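Local coordinates for protein dihydrofolate reductase (Moritella profunda, PDB 3IA4) that probably catalyses the NADPH-dependent reduction of 7,8-dihydrofolate to tetrahydrofolate, a step needed for glycine, purine and DNA-precursor synthesis, at residues K39-G44 / R58-L63; D110-T115 / T125-Y130. One frame throughout, in Å; residues are numbered along the deposited sequence.

Contact 1: residues K39-G44 / R58-L63; sequences KPIVMG and RLNIVL. With NDP (NADPH dihydro-nicotinamide-adenine-dinucleotide phosphate), chain E.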
loop_
_atom_site.group_PDB
_atom_site.type_symbol
_atom_site.label_atom_id
_atom_site.label_comp_id
_atom_site.label_asym_id
_atom_site.label_seq_id
_atom_site.Cartn_x
_atom_site.Cartn_y
_atom_site.Cartn_z
ATOM N N LYS A 39 -8.381 9.566 -2.957
ATOM C CA LYS A 39 -9.029 8.274 -2.747
ATOM C C LYS A 39 -8.971 7.936 -1.230
ATOM O O LYS A 39 -8.056 8.381 -0.525
ATOM C CB LYS A 39 -8.291 7.175 -3.529
ATOM C CG LYS A 39 -8.114 7.479 -5.015
ATOM C CD LYS A 39 -7.356 6.368 -5.697
ATOM C CE LYS A 39 -7.069 6.770 -7.185
ATOM N NZ LYS A 39 -6.237 5.741 -7.855
ATOM N N PRO A 40 -9.904 7.111 -0.732
ATOM C CA PRO A 40 -9.763 6.653 0.646
ATOM C C PRO A 40 -8.595 5.698 0.696
ATOM O O PRO A 40 -8.410 4.942 -0.284
ATOM C CB PRO A 40 -11.044 5.833 0.900
ATOM C CG PRO A 40 -11.976 6.218 -0.220
ATOM C CD PRO A 40 -11.112 6.566 -1.374
ATOM N N ILE A 41 -7.827 5.752 1.762
ATOM C CA ILE A 41 -6.706 4.821 1.966
ATOM C C ILE A 41 -6.963 4.036 3.252
ATOM O O ILE A 41 -7.330 4.609 4.278
ATOM C CB ILE A 41 -5.348 5.580 2.000
ATOM C CG1 ILE A 41 -5.264 6.642 3.114
ATOM C CG2 ILE A 41 -5.032 6.124 0.595
ATOM C CD1 ILE A 41 -3.844 7.287 3.170
ATOM N N VAL A 42 -6.807 2.711 3.178
ATOM C CA VAL A 42 -7.065 1.840 4.290
ATOM C C VAL A 42 -5.731 1.192 4.692
ATOM O O VAL A 42 -4.994 0.730 3.824
ATOM C CB VAL A 42 -8.025 0.718 3.847
ATOM C CG1 VAL A 42 -8.211 -0.211 4.976
ATOM C CG2 VAL A 42 -9.385 1.351 3.439
ATOM N N MET A 43 -5.420 1.210 5.975
ATOM C CA MET A 43 -4.103 0.706 6.459
ATOM C C MET A 43 -4.249 0.040 7.817
ATOM O O MET A 43 -5.176 0.351 8.616
ATOM C CB MET A 43 -3.129 1.863 6.546
ATOM C CG MET A 43 -3.347 2.784 7.703
ATOM S SD MET A 43 -2.587 4.443 7.477
ATOM C CE MET A 43 -3.794 5.208 6.338
ATOM N N GLY A 44 -3.293 -0.840 8.119
ATOM C CA GLY A 44 -3.226 -1.416 9.480
ATOM C C GLY A 44 -2.619 -0.414 10.426
ATOM O O GLY A 44 -1.959 0.563 10.032
ATOM N N ARG A 58 -6.736 12.697 1.386
ATOM C CA ARG A 58 -7.224 11.314 1.453
ATOM C C ARG A 58 -7.992 11.059 2.715
ATOM O O ARG A 58 -7.584 11.497 3.764
ATOM C CB ARG A 58 -6.006 10.358 1.372
ATOM C CG ARG A 58 -5.430 10.236 -0.057
ATOM C CD ARG A 58 -3.939 9.947 -0.095
ATOM N NE ARG A 58 -3.221 11.149 0.310
ATOM C CZ ARG A 58 -1.900 11.305 0.214
ATOM N NH1 ARG A 58 -1.089 10.315 -0.263
ATOM N NH2 ARG A 58 -1.374 12.440 0.648
ATOM N N LEU A 59 -9.105 10.272 2.641
ATOM C CA LEU A 59 -9.768 9.757 3.841
ATOM C C LEU A 59 -8.859 8.673 4.408
ATOM O O LEU A 59 -8.647 7.679 3.725
ATOM C CB LEU A 59 -11.136 9.142 3.477
ATOM C CG LEU A 59 -11.872 8.431 4.616
ATOM C CD1 LEU A 59 -11.980 9.302 5.871
ATOM C CD2 LEU A 59 -13.276 7.856 4.148
ATOM N N ASN A 60 -8.309 8.894 5.605
ATOM C CA ASN A 60 -7.381 7.900 6.180
ATOM C C ASN A 60 -8.196 6.948 7.067
ATOM O O ASN A 60 -8.717 7.366 8.079
ATOM C CB ASN A 60 -6.282 8.558 7.057
ATOM C CG ASN A 60 -5.207 9.297 6.252
ATOM O OD1 ASN A 60 -4.029 9.153 6.535
ATOM N ND2 ASN A 60 -5.605 10.147 5.307
ATOM N N ILE A 61 -8.246 5.641 6.736
ATOM C CA ILE A 61 -9.001 4.665 7.538
ATOM C C ILE A 61 -7.963 3.733 8.142
ATOM O O ILE A 61 -7.147 3.221 7.397
ATOM C CB ILE A 61 -9.994 3.890 6.628
ATOM C CG1 ILE A 61 -10.994 4.864 5.999
ATOM C CG2 ILE A 61 -10.680 2.704 7.383
ATOM C CD1 ILE A 61 -11.795 4.267 4.844
ATOM N N VAL A 62 -7.987 3.553 9.471
ATOM C CA VAL A 62 -6.938 2.761 10.117
ATOM C C VAL A 62 -7.589 1.583 10.831
ATOM O O VAL A 62 -8.534 1.760 11.603
ATOM C CB VAL A 62 -6.128 3.593 11.092
ATOM C CG1 VAL A 62 -5.083 2.711 11.846
ATOM C CG2 VAL A 62 -5.447 4.691 10.334
ATOM N N LEU A 63 -7.078 0.355 10.595
ATOM C CA LEU A 63 -7.627 -0.815 11.270
ATOM C C LEU A 63 -7.000 -1.069 12.636
ATOM O O LEU A 63 -5.769 -1.233 12.761
ATOM C CB LEU A 63 -7.391 -2.049 10.360
ATOM C CG LEU A 63 -8.420 -2.003 9.222
ATOM C CD1 LEU A 63 -7.862 -2.506 7.911
ATOM C CD2 LEU A 63 -9.640 -2.826 9.646
HETATM P PA NDP E . -0.036 -3.567 9.542
HETATM O O1A NDP E . -0.771 -4.477 8.592
HETATM O O2A NDP E . 0.347 -2.174 9.149
HETATM O O5B NDP E . -0.802 -3.441 10.982
HETATM C C5B NDP E . -1.293 -4.646 11.608
HETATM C C4B NDP E . -2.153 -4.178 12.775
HETATM O O4B NDP E . -3.420 -3.801 12.219
HETATM C C3B NDP E . -2.549 -5.367 13.686
HETATM O O3B NDP E . -1.517 -5.620 14.634
HETATM C C2B NDP E . -3.874 -4.930 14.288
HETATM O O2B NDP E . -3.705 -3.809 15.163
HETATM C C1B NDP E . -4.499 -4.322 13.049
HETATM N N9A NDP E . -5.329 -5.269 12.273
HETATM C C8A NDP E . -4.880 -6.115 11.332
HETATM N N7A NDP E . -5.902 -6.771 10.745
HETATM C C5A NDP E . -7.046 -6.310 11.322
HETATM C C6A NDP E . -8.492 -6.528 11.168
HETATM N N6A NDP E . -9.010 -7.444 10.287
HETATM N N1A NDP E . -9.296 -5.774 11.993
HETATM C C2A NDP E . -8.876 -4.858 12.860
HETATM N N3A NDP E . -7.580 -4.620 13.038
HETATM C C4A NDP E . -6.651 -5.310 12.297
HETATM O O3 NDP E . 1.286 -4.300 10.119
HETATM P PN NDP E . 2.505 -5.164 9.521
HETATM O O1N NDP E . 1.953 -6.380 8.873
HETATM O O2N NDP E . 3.517 -5.310 10.599
HETATM O O5D NDP E . 3.041 -4.269 8.329
HETATM C C5D NDP E . 3.822 -3.123 8.639
HETATM C C4D NDP E . 5.127 -3.169 7.852
HETATM O O4D NDP E . 4.854 -2.952 6.418
HETATM C C3D NDP E . 6.138 -2.081 8.245
HETATM O O3D NDP E . 7.467 -2.628 8.143
HETATM C C2D NDP E . 5.980 -1.016 7.159
HETATM O O2D NDP E . 7.158 -0.196 6.956
HETATM C C1D NDP E . 5.719 -1.893 5.965
HETATM N N1N NDP E . 4.996 -1.262 4.866
HETATM C C2N NDP E . 5.552 -1.305 3.653
HETATM C C3N NDP E . 4.858 -0.829 2.569
HETATM C C7N NDP E . 5.522 -0.880 1.229
HETATM O O7N NDP E . 4.858 -0.596 0.254
HETATM N N7N NDP E . 6.767 -1.338 1.070
HETATM C C4N NDP E . 3.473 -0.204 2.633
HETATM C C5N NDP E . 2.985 -0.298 3.998
HETATM C C6N NDP E . 3.753 -0.760 5.039
HETATM P P2B NDP E . -4.239 -3.869 16.695
HETATM O O1X NDP E . -4.183 -2.460 17.098
HETATM O O2X NDP E . -5.567 -4.537 16.589
HETATM O O3X NDP E . -3.299 -4.811 17.396
#

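Contact 2: residues D110-T115 / T125-Y130; sequences DRLYLT and TWFPDY. With NDP (NADPH dihydro-nicotinamide-adenine-dinucleotide phosphate), chain E.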
loop_
_atom_site.group_PDB
_atom_site.type_symbol
_atom_site.label_atom_id
_atom_site.label_comp_id
_atom_site.label_asym_id
_atom_site.label_seq_id
_atom_site.Cartn_x
_atom_site.Cartn_y
_atom_site.Cartn_z
ATOM N N ASP A 110 -9.169 -6.140 -6.804
ATOM C CA ASP A 110 -9.380 -6.028 -8.229
ATOM C C ASP A 110 -8.082 -5.594 -8.954
ATOM O O ASP A 110 -7.908 -5.937 -10.138
ATOM C CB ASP A 110 -10.453 -4.944 -8.458
ATOM C CG ASP A 110 -11.826 -5.350 -7.921
ATOM O OD1 ASP A 110 -12.448 -4.533 -7.220
ATOM O OD2 ASP A 110 -12.321 -6.478 -8.215
ATOM N N ARG A 111 -7.261 -4.743 -8.302
ATOM C CA ARG A 111 -6.042 -4.212 -8.916
ATOM C C ARG A 111 -4.921 -4.210 -7.874
ATOM O O ARG A 111 -5.198 -4.030 -6.678
ATOM C CB ARG A 111 -6.244 -2.750 -9.374
ATOM C CG ARG A 111 -7.283 -2.539 -10.448
ATOM C CD ARG A 111 -7.382 -1.039 -10.659
ATOM N NE ARG A 111 -8.209 -0.786 -11.832
ATOM C CZ ARG A 111 -8.516 0.445 -12.225
ATOM N NH1 ARG A 111 -8.142 1.473 -11.476
ATOM N NH2 ARG A 111 -9.258 0.634 -13.319
ATOM N N LEU A 112 -3.686 -4.373 -8.334
ATOM C CA LEU A 112 -2.493 -4.148 -7.534
ATOM C C LEU A 112 -1.698 -3.059 -8.209
ATOM O O LEU A 112 -1.398 -3.143 -9.398
ATOM C CB LEU A 112 -1.617 -5.403 -7.483
ATOM C CG LEU A 112 -2.331 -6.631 -6.860
ATOM C CD1 LEU A 112 -1.360 -7.840 -6.919
ATOM C CD2 LEU A 112 -2.904 -6.399 -5.447
ATOM N N TYR A 113 -1.331 -2.041 -7.450
ATOM C CA TYR A 113 -0.444 -1.009 -7.949
ATOM C C TYR A 113 0.913 -1.349 -7.352
ATOM O O TYR A 113 1.183 -1.065 -6.187
ATOM C CB TYR A 113 -0.861 0.373 -7.404
ATOM C CG TYR A 113 -2.158 0.953 -7.974
ATOM C CD1 TYR A 113 -2.140 2.235 -8.510
ATOM C CD2 TYR A 113 -3.379 0.279 -7.895
ATOM C CE1 TYR A 113 -3.280 2.824 -8.962
ATOM C CE2 TYR A 113 -4.572 0.883 -8.394
ATOM C CZ TYR A 113 -4.478 2.176 -8.890
ATOM O OH TYR A 113 -5.611 2.775 -9.414
ATOM N N LEU A 114 1.773 -2.004 -8.119
ATOM C CA LEU A 114 3.048 -2.447 -7.580
ATOM C C LEU A 114 4.211 -1.607 -8.092
ATOM O O LEU A 114 4.412 -1.440 -9.286
ATOM C CB LEU A 114 3.319 -3.911 -7.985
ATOM C CG LEU A 114 2.238 -4.928 -7.521
ATOM C CD1 LEU A 114 2.606 -6.354 -7.833
ATOM C CD2 LEU A 114 1.999 -4.787 -5.995
ATOM N N THR A 115 5.038 -1.186 -7.178
ATOM C CA THR A 115 6.353 -0.672 -7.582
ATOM C C THR A 115 7.357 -1.782 -7.286
ATOM O O THR A 115 7.305 -2.373 -6.203
ATOM C CB THR A 115 6.657 0.504 -6.687
ATOM O OG1 THR A 115 5.719 1.547 -7.002
ATOM C CG2 THR A 115 8.104 1.033 -6.929
ATOM N N THR A 125 8.867 -8.243 6.864
ATOM C CA THR A 125 7.488 -8.241 6.348
ATOM C C THR A 125 7.559 -8.368 4.827
ATOM O O THR A 125 8.451 -7.800 4.168
ATOM C CB THR A 125 6.699 -6.963 6.697
ATOM O OG1 THR A 125 7.532 -5.852 6.535
ATOM C CG2 THR A 125 6.321 -7.012 8.198
ATOM N N TRP A 126 6.670 -9.180 4.274
ATOM C CA TRP A 126 6.695 -9.466 2.850
ATOM C C TRP A 126 5.322 -9.261 2.273
ATOM O O TRP A 126 4.295 -9.567 2.914
ATOM C CB TRP A 126 7.082 -10.969 2.604
ATOM C CG TRP A 126 8.501 -11.225 2.940
ATOM C CD1 TRP A 126 9.538 -11.269 2.060
ATOM C CD2 TRP A 126 9.049 -11.492 4.239
ATOM N NE1 TRP A 126 10.732 -11.470 2.747
ATOM C CE2 TRP A 126 10.454 -11.617 4.082
ATOM C CE3 TRP A 126 8.492 -11.594 5.540
ATOM C CZ2 TRP A 126 11.323 -11.824 5.174
ATOM C CZ3 TRP A 126 9.375 -11.800 6.644
ATOM C CH2 TRP A 126 10.773 -11.919 6.433
ATOM N N PHE A 127 5.268 -8.821 1.041
ATOM C CA PHE A 127 3.953 -8.781 0.289
ATOM C C PHE A 127 3.456 -10.217 0.069
ATOM O O PHE A 127 4.238 -11.177 -0.047
ATOM C CB PHE A 127 4.210 -8.124 -1.104
ATOM C CG PHE A 127 2.947 -7.642 -1.761
ATOM C CD1 PHE A 127 2.382 -8.336 -2.845
ATOM C CD2 PHE A 127 2.295 -6.521 -1.232
ATOM C CE1 PHE A 127 1.149 -7.877 -3.429
ATOM C CE2 PHE A 127 1.103 -6.064 -1.789
ATOM C CZ PHE A 127 0.490 -6.753 -2.862
ATOM N N PRO A 128 2.140 -10.424 -0.038
ATOM C CA PRO A 128 1.653 -11.780 -0.291
ATOM C C PRO A 128 2.081 -12.343 -1.678
ATOM O O PRO A 128 2.497 -11.608 -2.552
ATOM C CB PRO A 128 0.107 -11.576 -0.322
ATOM C CG PRO A 128 -0.169 -10.203 0.015
ATOM C CD PRO A 128 1.062 -9.465 0.300
ATOM N N ASP A 129 2.011 -13.662 -1.861
ATOM C CA ASP A 129 2.359 -14.273 -3.142
ATOM C C ASP A 129 1.205 -14.068 -4.177
ATOM O O ASP A 129 0.349 -14.940 -4.416
ATOM C CB ASP A 129 2.586 -15.783 -2.900
ATOM C CG ASP A 129 2.979 -16.508 -4.138
ATOM O OD1 ASP A 129 3.431 -15.816 -5.061
ATOM O OD2 ASP A 129 2.767 -17.757 -4.232
ATOM N N TYR A 130 1.110 -12.853 -4.698
ATOM C CA TYR A 130 0.040 -12.536 -5.624
ATOM C C TYR A 130 0.120 -13.372 -6.900
ATOM O O TYR A 130 -0.886 -13.562 -7.611
ATOM C CB TYR A 130 0.071 -11.018 -5.948
ATOM C CG TYR A 130 1.301 -10.571 -6.694
ATOM C CD1 TYR A 130 2.513 -10.278 -6.000
ATOM C CD2 TYR A 130 1.299 -10.457 -8.090
ATOM C CE1 TYR A 130 3.661 -9.881 -6.675
ATOM C CE2 TYR A 130 2.465 -10.052 -8.777
ATOM C CZ TYR A 130 3.619 -9.762 -8.063
ATOM O OH TYR A 130 4.725 -9.393 -8.755
HETATM P PA NDP E . -0.036 -3.567 9.542
HETATM O O1A NDP E . -0.771 -4.477 8.592
HETATM O O2A NDP E . 0.347 -2.174 9.149
HETATM O O5B NDP E . -0.802 -3.441 10.982
HETATM C C5B NDP E . -1.293 -4.646 11.608
HETATM C C4B NDP E . -2.153 -4.178 12.775
HETATM O O4B NDP E . -3.420 -3.801 12.219
HETATM C C3B NDP E . -2.549 -5.367 13.686
HETATM O O3B NDP E . -1.517 -5.620 14.634
HETATM C C2B NDP E . -3.874 -4.930 14.288
HETATM O O2B NDP E . -3.705 -3.809 15.163
HETATM C C1B NDP E . -4.499 -4.322 13.049
HETATM N N9A NDP E . -5.329 -5.269 12.273
HETATM C C8A NDP E . -4.880 -6.115 11.332
HETATM N N7A NDP E . -5.902 -6.771 10.745
HETATM C C5A NDP E . -7.046 -6.310 11.322
HETATM C C6A NDP E . -8.492 -6.528 11.168
HETATM N N6A NDP E . -9.010 -7.444 10.287
HETATM N N1A NDP E . -9.296 -5.774 11.993
HETATM C C2A NDP E . -8.876 -4.858 12.860
HETATM N N3A NDP E . -7.580 -4.620 13.038
HETATM C C4A NDP E . -6.651 -5.310 12.297
HETATM O O3 NDP E . 1.286 -4.300 10.119
HETATM P PN NDP E . 2.505 -5.164 9.521
HETATM O O1N NDP E . 1.953 -6.380 8.873
HETATM O O2N NDP E . 3.517 -5.310 10.599
HETATM O O5D NDP E . 3.041 -4.269 8.329
HETATM C C5D NDP E . 3.822 -3.123 8.639
HETATM C C4D NDP E . 5.127 -3.169 7.852
HETATM O O4D NDP E . 4.854 -2.952 6.418
HETATM C C3D NDP E . 6.138 -2.081 8.245
HETATM O O3D NDP E . 7.467 -2.628 8.143
HETATM C C2D NDP E . 5.980 -1.016 7.159
HETATM O O2D NDP E . 7.158 -0.196 6.956
HETATM C C1D NDP E . 5.719 -1.893 5.965
HETATM N N1N NDP E . 4.996 -1.262 4.866
HETATM C C2N NDP E . 5.552 -1.305 3.653
HETATM C C3N NDP E . 4.858 -0.829 2.569
HETATM C C7N NDP E . 5.522 -0.880 1.229
HETATM O O7N NDP E . 4.858 -0.596 0.254
HETATM N N7N NDP E . 6.767 -1.338 1.070
HETATM C C4N NDP E . 3.473 -0.204 2.633
HETATM C C5N NDP E . 2.985 -0.298 3.998
HETATM C C6N NDP E . 3.753 -0.760 5.039
HETATM P P2B NDP E . -4.239 -3.869 16.695
HETATM O O1X NDP E . -4.183 -2.460 17.098
HETATM O O2X NDP E . -5.567 -4.537 16.589
HETATM O O3X NDP E . -3.299 -4.811 17.396
#

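Contact 1: residues K39-G44 / R58-L63
I41, V42 and M43 lie beside N60, I61 and V62 as parallel neighbours in the central sheet of the dihydrofolate reductase fold, the two strands of a beta-alpha-beta unit whose crossover carries helix 45-51. The bonds alternate as parallel pairing demands: I41 N gives to L59 O, I61 N to I41 O, M43 N to I61 O and L63 N to M43 O.

On the face of I41, M43, N60 and V62, the I41 and N60 side chains run side by side. I41 has CG1 between its backbone N and carbonyl carbon (chi1 59°), which lays CD1 alongside the amide, 3.9 Å from N60 OD1. The amide suits this place because both its ends are used: OD1 accepts from L55 N, while ND2 gives to R58 O at 2.8 Å, the oxygen lying in the amide plane but the donor above the carbonyl plane. M43 bends at chi3 (77°), bringing CE within 4.0 Å of N60 OD1, while its CG packs on V62 CG2; F48 of helix 45-51 touches both M43 and V62. R58 CD lies beside I41 CG2; its NH2 bonds to P56 O, and NH1 to T36 OG1 and methotrexate.

The other face carries branched aliphatics, V42 CG2 against I61 CD1 and V42 CG1 3.7 Å from L63 CD1, and A83 of helix 80-87 touches V42 and I61. At the C-terminal ends the cofactor arrives: G44 has no side chain, and a CB there would probably clash with the ribose-phosphate oxygen O5B, while L63 CD2 lies 3.8 Å from adenine N1A.

Contact 2: residues D110-T115 / T125-Y130
L114 and Y130 meet in a CH-pi contact although their backbones never pair: the nearest CA atoms, those of L112 and Y130, are 9.0 Å apart. L114 CD1 stands over one face of the Y130 ring, 3.8 Å from the centroid and 22° off the normal, displaced toward CZ. Y130 CG sits between its backbone N and carbonyl carbon (chi1 65°), which turns the ring across the leucine pair; L112 CD1 meets the root of the side chain, 3.6 Å from Y130 CB.

The second methyls of both leucines serve F127. L112 CD2 comes to the ring edge, 4.3 Å from F127 CZ, and L114 CD2 approaches the same carbon obliquely. P128 CD lies over one F127 face, and I15 of strand 14-16 also touches this residue. Leucine suits both strand positions because each fork can touch two aromatics at once.

Replacing Y130 by an alanine would keep the CB that L112 CD1 touches but would probably leave L114 CD1 without an aromatic face. Directional bonds reach the loop from elsewhere (R13 to F127 O, W135 to Y130 O); across these two segments methyls meet ring carbons and Y130 CB, so the contact rests on dispersion and apolar burial.

From the N terminus, strand 2-9 and helix 26-36 come first; then contact 1 closes the crossover between strands 41-44 and 60-63. Contact 2 follows in series, with neither nesting nor crossing: it closes the shorter loop that leaves strand 111-117 and returns through strand 125-126. Their centres lie about 17 Å apart, on opposite sides of the chain's centre, yet both reach the main sheet, where strands 92-97 and 2-9 separate strand 41-44 from strand 111-117. K39 NZ and Y113 OH, 3.4 Å apart, bring the two together near E92. NADPH also spans them, touching G44 and L63 with its adenosine half and T125 with its nicotinamide ribose.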